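Local coordinates for cyanate lyase C-terminal domain-containing protein (Tetranychus urticae, PDB 5UK3), which probably catalyses, as a cyanase, the bicarbonate-dependent breakdown of cyanate to ammonia and carbon dioxide, and is built as an assembly of ten copies, at residues I[31-36]-I[68-73]; I[62-67]-I[76-81]; I[128-133]-I[144-149]. All blocks are in the same frame, centred on the assembly; numbering follows the deposited sequence.

Contact 1. Residues I[31-36]-I[68-73]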
# COMPACT_ATOMS: atom_id res chain seq x y z
N LYS I 31 5.20 -16.64 -39.19
CA LYS I 31 5.72 -16.09 -40.44
C LYS I 31 7.21 -15.70 -40.39
O LYS I 31 7.81 -15.45 -41.44
CB LYS I 31 4.90 -14.87 -40.87
CG LYS I 31 3.42 -15.14 -41.14
CD LYS I 31 3.27 -15.86 -42.47
CE LYS I 31 1.83 -16.21 -42.84
NZ LYS I 31 1.34 -15.35 -43.97
N GLY I 32 7.79 -15.61 -39.19
CA GLY I 32 9.18 -15.16 -39.02
C GLY I 32 9.36 -13.66 -39.27
O GLY I 32 10.44 -13.24 -39.67
N LEU I 33 8.30 -12.89 -39.05
CA LEU I 33 8.32 -11.43 -39.22
C LEU I 33 8.84 -10.70 -37.99
O LEU I 33 8.48 -11.06 -36.86
CB LEU I 33 6.91 -10.92 -39.49
CG LEU I 33 6.41 -11.06 -40.93
CD1 LEU I 33 4.91 -10.86 -40.98
CD2 LEU I 33 7.12 -10.05 -41.85
N THR I 34 9.69 -9.70 -38.20
CA THR I 34 10.11 -8.85 -37.11
C THR I 34 9.18 -7.64 -37.05
O THR I 34 8.52 -7.33 -38.03
CB THR I 34 11.56 -8.37 -37.26
OG1 THR I 34 11.68 -7.63 -38.47
CG2 THR I 34 12.51 -9.53 -37.25
N TYR I 35 9.09 -7.00 -35.88
CA TYR I 35 8.28 -5.80 -35.71
C TYR I 35 8.80 -4.73 -36.67
O TYR I 35 8.01 -4.06 -37.31
CB TYR I 35 8.29 -5.31 -34.27
CG TYR I 35 7.62 -6.20 -33.25
CD1 TYR I 35 6.21 -6.31 -33.18
CD2 TYR I 35 8.38 -6.92 -32.34
CE1 TYR I 35 5.55 -7.13 -32.25
CE2 TYR I 35 7.76 -7.71 -31.39
CZ TYR I 35 6.32 -7.81 -31.34
OH TYR I 35 5.77 -8.60 -30.32
N GLN I 36 10.12 -4.60 -36.79
CA GLN I 36 10.75 -3.72 -37.81
C GLN I 36 10.22 -3.94 -39.22
O GLN I 36 9.77 -3.01 -39.88
CB GLN I 36 12.25 -3.99 -37.82
CG GLN I 36 13.09 -3.17 -38.81
CD GLN I 36 13.14 -1.72 -38.42
OE1 GLN I 36 13.99 -1.31 -37.62
NE2 GLN I 36 12.17 -0.94 -38.91
N CYS I 68 -3.84 -7.67 -41.02
CA CYS I 68 -4.28 -9.02 -41.15
C CYS I 68 -3.64 -9.76 -42.33
O CYS I 68 -3.35 -10.93 -42.25
CB CYS I 68 -5.81 -9.06 -41.21
SG CYS I 68 -6.60 -8.55 -39.66
N ASP I 69 -3.54 -9.12 -43.46
CA ASP I 69 -2.90 -9.74 -44.61
C ASP I 69 -1.45 -9.98 -44.43
O ASP I 69 -0.91 -10.92 -45.01
CB ASP I 69 -3.01 -8.68 -45.74
CG ASP I 69 -4.35 -8.68 -46.46
OD1 ASP I 69 -5.23 -9.44 -46.00
OD2 ASP I 69 -4.52 -7.83 -47.42
N THR I 70 -0.79 -9.04 -43.79
CA THR I 70 0.62 -9.12 -43.55
C THR I 70 0.94 -10.35 -42.70
O THR I 70 1.88 -11.10 -43.01
CB THR I 70 1.09 -7.86 -42.86
OG1 THR I 70 0.75 -6.73 -43.68
CG2 THR I 70 2.60 -7.90 -42.64
N LEU I 71 0.12 -10.56 -41.68
CA LEU I 71 0.12 -11.78 -40.90
C LEU I 71 -0.70 -12.84 -41.63
O LEU I 71 -1.32 -12.60 -42.70
CB LEU I 71 -0.49 -11.51 -39.55
CG LEU I 71 0.19 -10.38 -38.74
CD1 LEU I 71 -0.62 -10.00 -37.51
CD2 LEU I 71 1.59 -10.77 -38.31
N GLY I 72 -0.72 -14.05 -41.12
CA GLY I 72 -1.53 -15.12 -41.78
C GLY I 72 -3.03 -14.90 -41.80
O GLY I 72 -3.71 -15.49 -42.62
N ILE I 73 -3.52 -14.04 -40.92
CA ILE I 73 -4.88 -14.14 -40.41
C ILE I 73 -6.02 -13.54 -41.23
O ILE I 73 -5.78 -12.79 -42.18
CB ILE I 73 -5.01 -13.55 -38.98
CG1 ILE I 73 -4.65 -12.10 -38.97
CG2 ILE I 73 -4.12 -14.30 -38.00
CD1 ILE I 73 -4.97 -11.46 -37.66
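Thr-70 and Leu-33 meet where helix 61-70 runs out beside the loop that leads into helix 35-42. The leucine comes in with a single branch: its CD1 lies 3.7 Å from the carbonyl O of Thr-70 and 4.1 Å from the CG2 methyl of the same residue, the two side chains crossing at about a right angle. The threonine offers a methyl here because OG1 stands beside its own backbone N (chi1 -57°), close enough to bond back to the carbonyl of Arg-66 one turn earlier, while CG2 points away from that N, to the side where Leu-33 CD1 comes in.

Leu-71, the first residue to leave the helical path, starts its side chain away from the loop, yet the far end returns, bringing CD2 to 4.3 Å from CD1 of Leu-33. The same side chain packs on Ala-27 and Lys-28 of helix 23-31 and on Met-38 of helix 35-42, so Leu-33, which also packs on Met-38, meets a buried leucine that rests on two helices.

At Gly-72 the partner changes to Lys-31. The lysine chain bends at chi2 (-75°) and lays its end alongside the glycine backbone, CE at 3.7 Å and NZ at 3.6 Å from Gly-72 CA. Gly-32, the next residue, ends helix 23-31 in a Schellman motif, and Thr-34 then N-caps helix 35-42 through its OG1 and Gln-37 N.

No hydrogen bond joins the two segments, and Lys-31 NZ stays 4.4 Å from Thr-70 O. The chemistry is therefore that of van der Waals contact with an electrostatic bias: a lysine beside the carbonyl end of helix 61-70 is likely to be mildly favourable there without being tied to one acceptor.

Contact 2. Residues I[62-67]-I[76-81]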
# COMPACT_ATOMS: atom_id res chain seq x y z
N GLN I 62 -8.91 0.30 -42.37
CA GLN I 62 -8.08 0.03 -43.53
C GLN I 62 -6.67 -0.46 -43.15
O GLN I 62 -6.18 -1.42 -43.73
CB GLN I 62 -8.10 1.19 -44.50
CG GLN I 62 -7.04 2.27 -44.27
CD GLN I 62 -7.13 3.39 -45.32
OE1 GLN I 62 -7.58 3.15 -46.45
NE2 GLN I 62 -6.75 4.61 -44.93
N LEU I 63 -6.04 0.11 -42.13
CA LEU I 63 -4.79 -0.45 -41.65
C LEU I 63 -5.00 -1.82 -41.03
O LEU I 63 -4.18 -2.73 -41.16
CB LEU I 63 -4.10 0.47 -40.64
CG LEU I 63 -2.63 0.09 -40.35
CD1 LEU I 63 -1.75 0.51 -41.49
CD2 LEU I 63 -2.14 0.69 -39.05
N ALA I 64 -6.08 -1.97 -40.28
CA ALA I 64 -6.38 -3.26 -39.65
C ALA I 64 -6.43 -4.38 -40.69
O ALA I 64 -5.88 -5.46 -40.44
CB ALA I 64 -7.68 -3.17 -38.87
N HIS I 65 -7.11 -4.14 -41.82
CA HIS I 65 -7.18 -5.16 -42.89
C HIS I 65 -5.79 -5.50 -43.41
O HIS I 65 -5.42 -6.65 -43.53
CB HIS I 65 -8.06 -4.74 -44.07
CG HIS I 65 -9.53 -4.82 -43.81
ND1 HIS I 65 -10.14 -5.93 -43.28
CD2 HIS I 65 -10.53 -3.94 -44.08
CE1 HIS I 65 -11.44 -5.72 -43.18
NE2 HIS I 65 -11.70 -4.52 -43.66
N ARG I 66 -5.00 -4.48 -43.63
CA ARG I 66 -3.61 -4.66 -44.07
C ARG I 66 -2.72 -5.41 -43.08
O ARG I 66 -1.90 -6.21 -43.50
CB ARG I 66 -2.97 -3.30 -44.36
CG ARG I 66 -3.08 -2.90 -45.79
CD ARG I 66 -2.30 -1.71 -46.00
NE ARG I 66 -0.95 -1.94 -46.44
CZ ARG I 66 -0.07 -0.97 -46.57
NH1 ARG I 66 1.16 -1.26 -46.94
NH2 ARG I 66 -0.44 0.31 -46.37
N ILE I 67 -2.88 -5.14 -41.79
CA ILE I 67 -2.18 -5.92 -40.76
C ILE I 67 -2.55 -7.40 -40.89
O ILE I 67 -1.70 -8.27 -40.87
CB ILE I 67 -2.47 -5.39 -39.32
CG1 ILE I 67 -1.75 -4.07 -39.11
CG2 ILE I 67 -2.03 -6.36 -38.25
CD1 ILE I 67 -2.29 -3.24 -37.96
N GLU I 76 -11.54 -11.06 -40.75
CA GLU I 76 -12.57 -11.03 -39.73
C GLU I 76 -12.02 -10.49 -38.42
O GLU I 76 -12.70 -9.75 -37.73
CB GLU I 76 -13.20 -12.41 -39.58
CG GLU I 76 -13.91 -12.85 -40.84
CD GLU I 76 -14.97 -11.85 -41.29
OE1 GLU I 76 -15.39 -11.91 -42.46
OE2 GLU I 76 -15.38 -11.01 -40.47
N TYR I 77 -10.79 -10.86 -38.07
CA TYR I 77 -10.13 -10.30 -36.84
C TYR I 77 -9.78 -8.83 -36.84
O TYR I 77 -9.41 -8.28 -35.80
CB TYR I 77 -8.87 -11.11 -36.45
CG TYR I 77 -9.28 -12.57 -36.30
CD1 TYR I 77 -10.29 -12.95 -35.39
CD2 TYR I 77 -8.79 -13.55 -37.17
CE1 TYR I 77 -10.76 -14.25 -35.29
CE2 TYR I 77 -9.24 -14.86 -37.08
CZ TYR I 77 -10.22 -15.21 -36.13
OH TYR I 77 -10.66 -16.50 -36.01
N ALA I 78 -9.90 -8.17 -37.99
CA ALA I 78 -9.59 -6.74 -38.08
C ALA I 78 -10.35 -5.87 -37.08
O ALA I 78 -9.81 -4.90 -36.60
CB ALA I 78 -9.82 -6.25 -39.49
N ASN I 79 -11.59 -6.23 -36.75
CA ASN I 79 -12.36 -5.53 -35.71
C ASN I 79 -11.65 -5.28 -34.39
O ASN I 79 -11.82 -4.22 -33.80
CB ASN I 79 -13.68 -6.26 -35.41
CG ASN I 79 -14.88 -5.59 -36.06
OD1 ASN I 79 -14.84 -4.41 -36.44
ND2 ASN I 79 -15.99 -6.33 -36.19
N GLU I 80 -10.94 -6.29 -33.88
CA GLU I 80 -10.29 -6.19 -32.56
C GLU I 80 -9.21 -5.12 -32.52
O GLU I 80 -9.03 -4.46 -31.49
CB GLU I 80 -9.67 -7.53 -32.16
CG GLU I 80 -10.66 -8.64 -31.83
CD GLU I 80 -10.00 -10.01 -31.84
OE1 GLU I 80 -10.49 -10.92 -32.54
OE2 GLU I 80 -8.94 -10.16 -31.18
N LEU I 81 -8.52 -4.94 -33.64
CA LEU I 81 -7.52 -3.90 -33.78
C LEU I 81 -8.09 -2.49 -33.85
O LEU I 81 -7.36 -1.52 -33.67
CB LEU I 81 -6.69 -4.15 -35.01
CG LEU I 81 -5.91 -5.48 -35.07
CD1 LEU I 81 -5.23 -5.61 -36.43
CD2 LEU I 81 -4.88 -5.60 -33.97
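The methyls of Ala-64 and Ala-78 let the two backbones come close, CA to CA 5.0 Å, and themselves meet with their CB atoms 3.8 Å apart. The CB of Ala-64 also touches the CB of Leu-81, 4.1 Å away and three residues beyond Ala-78. Leu-81 then sends its CD1 onto Ile-67, 3.8 Å from CG2 and also near CB and CD1, the two side chains crossing obliquely. With chi1 at -73°, Ile-67 keeps CG1 beside its backbone N and places CG2 on the opposite side from that N, where it meets the leucine methyl.

A second kind of contact sets carbon against polar atoms. The Ala-64 methyl rests 3.6 Å from the carbonyl O of Ala-78, and at the exposed side of the contact the His-65 ring turns back to bring ND1 to 3.8 Å from Ala-78 CB, approaching it obliquely. No hydrogen bond links the segments.

Among its neighbours the pair lies within the N-terminal helical domain, whose family belongs to the helix-turn-helix clan. Ile-67 continues onto Leu-49 and Leu-53 of helix 46-53 and Leu-42 of helix 35-42, whereas Leu-81 packs on Val-52 of helix 46-53 and, from helix 23-31, Phe-24.

Contact 3. Residues I[128-133]-I[144-149]; sequences IDCKID and LRIDGK
Asp-129 accepts a hydrogen bond at its backbone O from Lys-149 N, 3.2 Å away and nearly in line with the carbonyl. Its side chain crosses that of Lys-149, OD2 lying 3.8 Å from the lysine CB, while OD1 forms a salt bridge with Arg-141 of the second subunit. Next, Cys-130 faces Gly-148 in a non-hydrogen-bonded pair and rests its SG 3.6 Å from CG2 of Ile-146.

Lys-131 and Asp-147 form a hydrogen-bonded pair; Lys-131 N reaches Asp-147 O at 2.9 Å from above the carbonyl plane, and the return bond is weak. Their side chains run side by side, Lys-131 NZ lying 4.3 Å from Asp-147 OD2, too far for a salt bridge; the firmer partner of Asp-147 is Arg-141 of the second subunit. This is the antiparallel beta hairpin of the cyanase C-terminal domain, and strand 141-152 pairs along its other edge with a strand of the second subunit, which continues the sheet into the neighbouring chain.

Ile-132 splits its methyls: CG2 meets Leu-144 CD1 at 3.6 Å, and CD1, brought round by chi2 of -56°, lies 3.9 Å from Ile-146 CG2. Replaced by an alanine, Ile-132 would lose the branches that meet Leu-144 and Ile-146, which would probably leave a gap between them and Leu-104 of the second subunit. At Asp-133 the backbone pairs with Arg-145 in both directions, Arg-145 N to Asp-133 O measuring 2.8 Å.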
# COMPACT_ATOMS: atom_id res chain seq x y z
N ILE I 128 0.52 11.19 -24.76
CA ILE I 128 -0.54 10.89 -25.68
C ILE I 128 -0.09 11.21 -27.11
O ILE I 128 -0.10 10.33 -27.98
CB ILE I 128 -1.76 11.71 -25.30
CG1 ILE I 128 -2.09 11.49 -23.83
CG2 ILE I 128 -2.94 11.36 -26.18
CD1 ILE I 128 -2.32 10.05 -23.42
N ASP I 129 0.34 12.44 -27.35
CA ASP I 129 0.96 12.81 -28.62
C ASP I 129 2.47 12.59 -28.49
O ASP I 129 3.22 13.49 -28.13
CB ASP I 129 0.64 14.28 -28.96
CG ASP I 129 1.18 14.72 -30.34
OD1 ASP I 129 1.79 13.89 -31.04
OD2 ASP I 129 0.99 15.91 -30.70
N CYS I 130 2.90 11.39 -28.79
CA CYS I 130 4.23 10.95 -28.45
C CYS I 130 4.72 9.87 -29.41
O CYS I 130 4.00 8.89 -29.61
CB CYS I 130 4.19 10.42 -27.03
SG CYS I 130 5.80 10.41 -26.23
N LYS I 131 5.91 10.02 -29.97
CA LYS I 131 6.48 9.03 -30.88
C LYS I 131 7.70 8.41 -30.25
O LYS I 131 8.75 9.04 -30.15
CB LYS I 131 6.93 9.66 -32.20
CG LYS I 131 5.85 10.35 -32.97
CD LYS I 131 6.40 11.15 -34.15
CE LYS I 131 5.30 12.03 -34.78
NZ LYS I 131 5.55 13.51 -34.68
N ILE I 132 7.59 7.15 -29.88
CA ILE I 132 8.73 6.40 -29.39
C ILE I 132 9.42 5.78 -30.58
O ILE I 132 8.80 5.45 -31.57
CB ILE I 132 8.35 5.24 -28.45
CG1 ILE I 132 7.22 5.59 -27.47
CG2 ILE I 132 9.57 4.73 -27.68
CD1 ILE I 132 7.53 6.77 -26.63
N ASP I 133 10.73 5.62 -30.47
CA ASP I 133 11.53 4.92 -31.45
C ASP I 133 12.60 4.16 -30.70
O ASP I 133 13.09 4.65 -29.67
CB ASP I 133 12.16 5.96 -32.34
CG ASP I 133 13.00 5.35 -33.42
OD1 ASP I 133 12.41 4.64 -34.28
OD2 ASP I 133 14.24 5.59 -33.41
N LEU I 144 16.81 4.68 -27.27
CA LEU I 144 15.40 4.87 -27.11
C LEU I 144 15.17 6.35 -27.29
O LEU I 144 15.69 7.13 -26.52
CB LEU I 144 15.01 4.38 -25.71
CG LEU I 144 13.59 4.56 -25.22
CD1 LEU I 144 12.72 3.74 -26.15
CD2 LEU I 144 13.26 4.12 -23.80
N ARG I 145 14.42 6.74 -28.30
CA ARG I 145 14.14 8.16 -28.58
C ARG I 145 12.68 8.44 -28.39
O ARG I 145 11.85 7.80 -28.98
CB ARG I 145 14.55 8.47 -30.00
CG ARG I 145 14.27 9.88 -30.47
CD ARG I 145 14.81 10.06 -31.89
NE ARG I 145 14.90 11.46 -32.33
CZ ARG I 145 13.88 12.23 -32.70
NH1 ARG I 145 12.61 11.77 -32.70
NH2 ARG I 145 14.09 13.48 -33.07
N ILE I 146 12.36 9.40 -27.54
CA ILE I 146 10.98 9.75 -27.23
C ILE I 146 10.74 11.18 -27.71
O ILE I 146 11.49 12.07 -27.35
CB ILE I 146 10.72 9.63 -25.72
CG1 ILE I 146 10.98 8.20 -25.25
CG2 ILE I 146 9.29 10.05 -25.40
CD1 ILE I 146 10.90 8.00 -23.76
N ASP I 147 9.66 11.40 -28.46
CA ASP I 147 9.39 12.70 -29.11
C ASP I 147 7.96 13.13 -28.80
O ASP I 147 7.02 12.68 -29.42
CB ASP I 147 9.63 12.55 -30.62
CG ASP I 147 9.21 13.79 -31.44
OD1 ASP I 147 8.74 14.78 -30.83
OD2 ASP I 147 9.33 13.76 -32.70
N GLY I 148 7.81 14.02 -27.83
CA GLY I 148 6.52 14.37 -27.29
C GLY I 148 6.17 15.83 -27.43
O GLY I 148 7.04 16.66 -27.49
N LYS I 149 4.87 16.13 -27.46
CA LYS I 149 4.43 17.49 -27.48
C LYS I 149 4.62 18.07 -26.09
O LYS I 149 4.29 17.45 -25.10
CB LYS I 149 2.94 17.59 -27.89
CG LYS I 149 2.39 19.00 -27.84
CD LYS I 149 1.15 19.21 -28.69
CE LYS I 149 1.20 20.57 -29.41
NZ LYS I 149 0.02 20.75 -30.32

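Contacts 1 and 2 share helix 61-70 and belong to the N-terminal helical domain, yet they differ in depth. Contact 2 is mostly buried and lets small residues bring backbones close; contact 1, its centre about 13 Å from that of contact 2, is a surface contact at helix ends, mixing a leucine with a lysine chain. Cys-68 touches the backbone at Tyr-77 and Ala-78, joining the two. Contact 3 stands apart, its centre about 24 Å from either, in the C-terminal domain. There backbone hydrogen bonds join the strands and apolar side chains pack on one face. The second subunit, which extends that sheet, also reaches contact 1, where its Glu-118 bonds to Tyr-35 N; no other chain touches contact 2.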